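Long-range contacts in vacuolar aminopeptidase 1 (Saccharomyces cerevisiae, PDB 5JGF), which removes amino acids, preferably neutral or hydrophobic ones, from the N termini of peptides as a dodecameric zinc enzyme and is the main cargo of the cytoplasm-to-vacuole pathway: residues D93-K98 with G120-E125; A151-T156 with K224-E229; T63-T68 with G310-S315. All coordinates share one frame; numbering follows the deposited sequence.

Contact 1 (D93-K98 with G120-E125); sequences DALTVK and GGTLNE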
# COMPACT_ATOMS: atom_id res chain seq x y z
N ASP D 93 23.31 31.77 -22.40
CA ASP D 93 22.20 31.87 -21.47
C ASP D 93 22.55 30.95 -20.31
O ASP D 93 23.30 29.98 -20.47
CB ASP D 93 20.88 31.41 -22.12
CG ASP D 93 20.90 29.95 -22.56
OD1 ASP D 93 19.94 29.21 -22.23
OD2 ASP D 93 21.86 29.54 -23.24
N ALA D 94 22.06 31.28 -19.12
CA ALA D 94 22.31 30.47 -17.94
C ALA D 94 21.02 30.39 -17.14
O ALA D 94 20.15 31.26 -17.27
CB ALA D 94 23.40 31.08 -17.09
N LEU D 95 20.88 29.35 -16.32
CA LEU D 95 19.68 29.22 -15.50
C LEU D 95 19.50 30.51 -14.71
O LEU D 95 20.46 31.06 -14.17
CB LEU D 95 19.81 28.04 -14.53
CG LEU D 95 19.08 26.77 -14.96
CD1 LEU D 95 19.63 26.28 -16.29
CD2 LEU D 95 19.25 25.69 -13.88
N THR D 96 18.27 31.00 -14.67
CA THR D 96 17.99 32.23 -13.95
C THR D 96 16.52 32.31 -13.57
O THR D 96 15.78 31.33 -13.69
CB THR D 96 18.40 33.46 -14.80
OG1 THR D 96 18.33 34.65 -14.00
CG2 THR D 96 17.48 33.62 -16.01
N VAL D 97 16.11 33.48 -13.10
CA VAL D 97 14.72 33.72 -12.71
C VAL D 97 14.29 34.97 -13.46
O VAL D 97 14.99 35.99 -13.43
CB VAL D 97 14.60 33.94 -11.18
CG1 VAL D 97 13.19 34.35 -10.82
CG2 VAL D 97 14.98 32.66 -10.45
N LYS D 98 13.15 34.89 -14.14
CA LYS D 98 12.65 36.01 -14.95
C LYS D 98 11.45 36.70 -14.33
O LYS D 98 10.53 36.03 -13.85
CB LYS D 98 12.23 35.49 -16.33
CG LYS D 98 13.35 34.92 -17.18
CD LYS D 98 14.21 36.04 -17.74
CE LYS D 98 15.17 35.53 -18.81
NZ LYS D 98 15.91 36.68 -19.41
N GLY D 120 14.62 27.64 -16.88
CA GLY D 120 15.39 26.44 -16.64
C GLY D 120 15.01 25.97 -15.24
O GLY D 120 14.06 26.50 -14.65
N GLY D 121 15.75 25.01 -14.69
CA GLY D 121 15.43 24.48 -13.38
C GLY D 121 15.86 25.26 -12.15
O GLY D 121 16.66 24.78 -11.34
N THR D 122 15.32 26.47 -11.98
CA THR D 122 15.67 27.29 -10.83
C THR D 122 14.51 27.32 -9.82
O THR D 122 13.59 26.51 -9.90
CB THR D 122 16.01 28.73 -11.25
OG1 THR D 122 14.88 29.32 -11.92
CG2 THR D 122 17.21 28.74 -12.19
N LEU D 123 14.57 28.26 -8.88
CA LEU D 123 13.54 28.38 -7.85
C LEU D 123 13.41 27.10 -7.03
O LEU D 123 12.30 26.69 -6.66
CB LEU D 123 12.18 28.74 -8.48
CG LEU D 123 12.10 30.12 -9.13
CD1 LEU D 123 10.70 30.34 -9.69
CD2 LEU D 123 12.44 31.20 -8.12
N ASN D 124 14.54 26.47 -6.76
CA ASN D 124 14.56 25.27 -5.95
C ASN D 124 15.26 25.63 -4.65
O ASN D 124 15.48 26.81 -4.37
CB ASN D 124 15.30 24.12 -6.65
CG ASN D 124 16.64 24.54 -7.20
OD1 ASN D 124 17.33 25.38 -6.62
ND2 ASN D 124 17.03 23.95 -8.32
N GLU D 125 15.63 24.64 -3.85
CA GLU D 125 16.28 24.93 -2.59
C GLU D 125 17.62 25.63 -2.68
O GLU D 125 18.01 26.34 -1.75
CB GLU D 125 16.38 23.64 -1.76
CG GLU D 125 15.08 23.37 -0.99
CD GLU D 125 14.91 21.93 -0.59
OE1 GLU D 125 14.59 21.10 -1.47
OE2 GLU D 125 15.09 21.63 0.61
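The Thr122 side chain sets out toward the backbone of Leu95 and Thr96, and its two branches do different work there. Thr122 OG1 donates to Thr96 O over 2.8 Å. It arrives from above the carbonyl plane, 46° out of it, with a C=O...donor angle of 134°, so the carbonyl is met over its flank and not end on. At chi1 60°, OG1 sits between the backbone N and the carbonyl carbon, which sends CG2 to the side of the backbone N and against the Leu95-Thr96 peptide. This methyl is 3.3 Å from Thr96 O and 3.6 Å from Leu95 CB. Leu95 and Thr122 run past each other in opposite directions, and Leu95 CD2 ends 3.7 Å from N of Gly121, centre of an inverse gamma turn. Gly120 CA comes within 4.1 Å of Leu95 CG; a CB there would run into Leu95 CD1, and its backbone angles already require glycine. On the other flank Val97 CG2 meets Leu123 CD2 at 3.7 Å, the two side chains crossing at about a right angle, and Trp127 packs on both Val97 and Thr122. A valine in place of Thr122 would probably leave Thr96 O without this donor and the 120-125 loop less firmly fixed. The side chain of Leu95 is also about 4 Å from those of the zinc ligands Glu299 and His438, and about 5 Å from a bound zinc ion. One buried hydroxyl-carbonyl bond, flanked by apolar contacts, thus ties the loop after strand 112-119 to the segment that passes beside the metal site.

Contact 2 (A151-T156 with K224-E229); sequences ALVDST and KLAGVE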
# COMPACT_ATOMS: atom_id res chain seq x y z
N ALA D 151 18.28 49.81 -23.14
CA ALA D 151 19.24 50.13 -22.10
C ALA D 151 19.37 48.92 -21.20
O ALA D 151 18.41 48.17 -21.00
CB ALA D 151 18.75 51.33 -21.28
N LEU D 152 20.58 48.70 -20.68
CA LEU D 152 20.83 47.58 -19.79
C LEU D 152 20.99 48.13 -18.38
O LEU D 152 21.65 49.16 -18.18
CB LEU D 152 22.09 46.84 -20.21
CG LEU D 152 21.93 45.53 -21.00
CD1 LEU D 152 20.78 45.62 -22.00
CD2 LEU D 152 23.24 45.21 -21.68
N VAL D 153 20.39 47.45 -17.41
CA VAL D 153 20.49 47.87 -16.01
C VAL D 153 20.98 46.71 -15.15
O VAL D 153 20.88 45.55 -15.55
CB VAL D 153 19.13 48.39 -15.49
CG1 VAL D 153 18.74 49.66 -16.23
CG2 VAL D 153 18.06 47.32 -15.68
N ASP D 154 21.51 47.04 -13.98
CA ASP D 154 22.06 46.03 -13.08
C ASP D 154 22.13 46.63 -11.68
O ASP D 154 22.81 47.64 -11.47
CB ASP D 154 23.45 45.64 -13.57
CG ASP D 154 24.15 44.65 -12.67
OD1 ASP D 154 25.35 44.40 -12.90
OD2 ASP D 154 23.50 44.10 -11.76
N SER D 155 21.45 46.01 -10.72
CA SER D 155 21.44 46.53 -9.35
C SER D 155 22.70 46.22 -8.55
O SER D 155 22.95 46.84 -7.52
CB SER D 155 20.22 45.99 -8.58
OG SER D 155 20.38 44.61 -8.28
N THR D 156 23.48 45.25 -9.02
CA THR D 156 24.71 44.86 -8.33
C THR D 156 25.48 46.10 -7.86
O THR D 156 25.66 47.05 -8.62
CB THR D 156 25.62 44.04 -9.26
OG1 THR D 156 24.88 42.94 -9.80
CG2 THR D 156 26.83 43.51 -8.51
N LYS D 224 15.76 54.96 -12.95
CA LYS D 224 16.89 55.69 -12.38
C LYS D 224 18.21 55.05 -12.82
O LYS D 224 19.15 55.74 -13.20
CB LYS D 224 16.80 55.69 -10.85
CG LYS D 224 17.98 56.37 -10.17
CD LYS D 224 17.91 56.24 -8.66
CE LYS D 224 19.14 56.84 -8.00
NZ LYS D 224 19.14 56.69 -6.52
N LEU D 225 18.27 53.72 -12.77
CA LEU D 225 19.48 53.01 -13.17
C LEU D 225 19.83 53.27 -14.64
O LEU D 225 21.00 53.44 -14.99
CB LEU D 225 19.31 51.50 -12.98
CG LEU D 225 19.22 50.95 -11.55
CD1 LEU D 225 19.05 49.44 -11.60
CD2 LEU D 225 20.48 51.31 -10.77
N ALA D 226 18.81 53.32 -15.49
CA ALA D 226 19.01 53.54 -16.91
C ALA D 226 19.15 55.02 -17.26
O ALA D 226 19.67 55.37 -18.32
CB ALA D 226 17.85 52.94 -17.70
N GLY D 227 18.69 55.89 -16.37
CA GLY D 227 18.78 57.32 -16.62
C GLY D 227 17.66 57.83 -17.51
O GLY D 227 17.87 58.71 -18.34
N VAL D 228 16.46 57.27 -17.34
CA VAL D 228 15.31 57.70 -18.13
C VAL D 228 14.13 57.95 -17.21
O VAL D 228 14.21 57.68 -16.01
CB VAL D 228 14.91 56.63 -19.17
CG1 VAL D 228 16.08 56.34 -20.10
CG2 VAL D 228 14.46 55.35 -18.47
N GLU D 229 13.04 58.47 -17.76
CA GLU D 229 11.85 58.74 -16.97
C GLU D 229 10.94 57.52 -17.00
O GLU D 229 10.94 56.76 -17.96
CB GLU D 229 11.09 59.95 -17.54
CG GLU D 229 11.90 61.24 -17.58
CD GLU D 229 12.42 61.63 -16.21
OE1 GLU D 229 11.61 61.69 -15.26
OE2 GLU D 229 13.63 61.90 -16.09
O HOH W 1 22.56 51.75 -16.36
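Asp154 OD2 is gripped twice from Thr156, while the backbone of Asp154 touches the helix end: its O is 4.2 Å from Leu225 CD1. Thr156 OG1 donates to OD2 over 2.7 Å on the syn side, 17° out of the carboxylate plane. Thr156 N reaches the same oxygen at 3.0 Å from well above that plane, 60° out of it, which makes an Asx turn. The Asp154 side chain sets out away from the helix, whereas its backbone lies against Leu225. Alternation then puts Ala151 and Val153 toward the helix. Val153 CG1, set anti to the carbonyl carbon (chi1 -65°), enters the angle between two helix residues, 3.8 Å from Leu225 CB and 3.7 Å from Ala226 CB. The Ala226 methyl also meets Ala151 CB at 4.0 Å. The side chains meet through apolar carbons, and water 1 adds a polar bridge by donating to Leu225 O (2.7 Å) and Leu152 O (3.3 Å). A Schellman motif, with Gly227 at C-prime at positive phi and its N weakly bonded to Lys224 O, ends the helix just beyond. Helix 216-226 thus lies on one face of edge strand 149-154, with Leu138 of the adjoining strand 132-140 touching both Val153 and Ala226. On the other face Leu152 packs on Tyr26, His27 and Ser30 of helix 25-38.

Contact 3 (T63-T68 with G310-S315); sequences TIRNGT and GGLLES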
# COMPACT_ATOMS: atom_id res chain seq x y z
N THR D 63 28.38 39.80 -35.60
CA THR D 63 27.01 40.28 -35.70
C THR D 63 26.26 39.79 -34.47
O THR D 63 26.74 38.89 -33.76
CB THR D 63 26.32 39.76 -36.98
OG1 THR D 63 25.04 40.40 -37.12
CG2 THR D 63 26.12 38.24 -36.93
N ILE D 64 25.11 40.38 -34.21
CA ILE D 64 24.32 40.00 -33.05
C ILE D 64 22.86 39.87 -33.43
O ILE D 64 22.35 40.63 -34.25
CB ILE D 64 24.44 41.07 -31.94
CG1 ILE D 64 25.91 41.21 -31.53
CG2 ILE D 64 23.59 40.68 -30.73
CD1 ILE D 64 26.17 42.35 -30.56
N ARG D 65 22.19 38.88 -32.85
CA ARG D 65 20.78 38.67 -33.10
C ARG D 65 20.04 38.70 -31.77
O ARG D 65 20.48 38.07 -30.81
CB ARG D 65 20.55 37.31 -33.78
CG ARG D 65 19.07 36.98 -33.97
CD ARG D 65 18.88 35.62 -34.61
NE ARG D 65 19.42 35.57 -35.97
CZ ARG D 65 19.43 34.48 -36.73
NH1 ARG D 65 18.91 33.35 -36.28
NH2 ARG D 65 19.94 34.54 -37.95
N ASN D 66 18.96 39.47 -31.71
CA ASN D 66 18.13 39.55 -30.50
C ASN D 66 18.88 40.11 -29.29
O ASN D 66 18.32 40.17 -28.19
CB ASN D 66 17.59 38.15 -30.16
CG ASN D 66 16.38 38.20 -29.25
OD1 ASN D 66 15.34 38.73 -29.62
ND2 ASN D 66 16.51 37.63 -28.05
N GLY D 67 20.13 40.52 -29.49
CA GLY D 67 20.93 41.05 -28.40
C GLY D 67 21.42 39.96 -27.45
O GLY D 67 21.99 40.25 -26.41
N THR D 68 21.21 38.69 -27.82
CA THR D 68 21.61 37.56 -26.98
C THR D 68 22.27 36.41 -27.74
O THR D 68 22.58 35.38 -27.16
CB THR D 68 20.38 36.98 -26.26
OG1 THR D 68 19.44 36.50 -27.23
CG2 THR D 68 19.70 38.03 -25.39
N GLY D 310 18.34 28.15 -34.49
CA GLY D 310 18.00 29.36 -35.23
C GLY D 310 18.95 29.62 -36.40
O GLY D 310 18.71 30.50 -37.22
N GLY D 311 20.05 28.87 -36.44
CA GLY D 311 21.01 28.96 -37.52
C GLY D 311 21.86 30.20 -37.77
O GLY D 311 22.20 30.47 -38.92
N LEU D 312 22.23 30.94 -36.74
CA LEU D 312 23.06 32.13 -36.96
C LEU D 312 24.41 31.74 -37.58
O LEU D 312 24.94 32.46 -38.42
CB LEU D 312 23.27 32.90 -35.66
CG LEU D 312 24.14 34.16 -35.81
CD1 LEU D 312 23.49 35.13 -36.81
CD2 LEU D 312 24.32 34.83 -34.45
N LEU D 313 24.96 30.61 -37.15
CA LEU D 313 26.25 30.15 -37.67
C LEU D 313 26.17 29.93 -39.17
O LEU D 313 27.00 30.45 -39.93
CB LEU D 313 26.66 28.84 -36.99
CG LEU D 313 27.87 28.13 -37.61
CD1 LEU D 313 29.12 28.97 -37.41
CD2 LEU D 313 28.04 26.76 -36.96
N GLU D 314 25.18 29.15 -39.59
CA GLU D 314 24.98 28.84 -41.00
C GLU D 314 24.76 30.13 -41.79
O GLU D 314 25.24 30.27 -42.92
CB GLU D 314 23.77 27.91 -41.18
CG GLU D 314 23.89 26.55 -40.49
CD GLU D 314 23.32 26.54 -39.07
OE1 GLU D 314 23.89 27.19 -38.18
OE2 GLU D 314 22.29 25.87 -38.85
N SER D 315 24.03 31.07 -41.20
CA SER D 315 23.75 32.34 -41.85
C SER D 315 25.04 33.14 -42.08
O SER D 315 25.27 33.65 -43.17
CB SER D 315 22.79 33.17 -40.99
OG SER D 315 22.61 34.46 -41.56
O HOH W 2 19.23 32.39 -39.72
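Arg65 and Leu312 bring the backbones of strand 58-65 and helix 312-324 closest, yet their CA atoms stay 7.9 Å apart, so side chains reach across, one of them to a backbone carbonyl. Arg65 leaves its strand with CG anti to the backbone N (chi1 175°) and bends at chi3, which lays the guanidinium across the start of the helix. NH1 donates to Gly310 O at 3.0 Å; the acceptor lies in the guanidinium plane, at its edge, although the donor stands above the carbonyl plane. Water 2 completes a second path, accepting from Arg65 NH2 at 2.9 Å and donating to Gly310 O at 3.2 Å. Leu312 covers one guanidinium face, its CB 4.2 Å above the plane, and its CD1 is also 4.1 Å from Thr63 CG2. The buried charge is further met by Glu46, in a salt bridge to NH2, and by Arg305 O, which accepts from NH1. Arg65 packs on Gly424, and Ser315 on His332, both of a second subunit, at a dodecamer interface. Leu312 rests on Asn69 and Ser71 of strand 69-76, while Ile64, setting out away from Leu312, packs on Val29 and Ala33 of helix 25-38: strand 58-65 lies between the two helices.

From the N terminus, strand 58-65 opens contact 3, whose loop stays open until residues 310-315. Inside it, contact 1 starts at 93-98 and closes at 120-125; contact 2 then begins at 151-156 and closes at 224-229. The inner loops follow in series, both nest within the outer one, and none cross. Contacts 1 and 2 both reach the six-stranded antiparallel sheet, about 23 Å apart between centres: one beside the zinc site, the other at edge strand 149-154. Contact 3 ties helix 312-324 to strand 58-65 of the large mixed sheet. Helix 25-38 lies against the strand segments of both contacts 2 and 3, while contacts 1 and 3 both touch the second subunit.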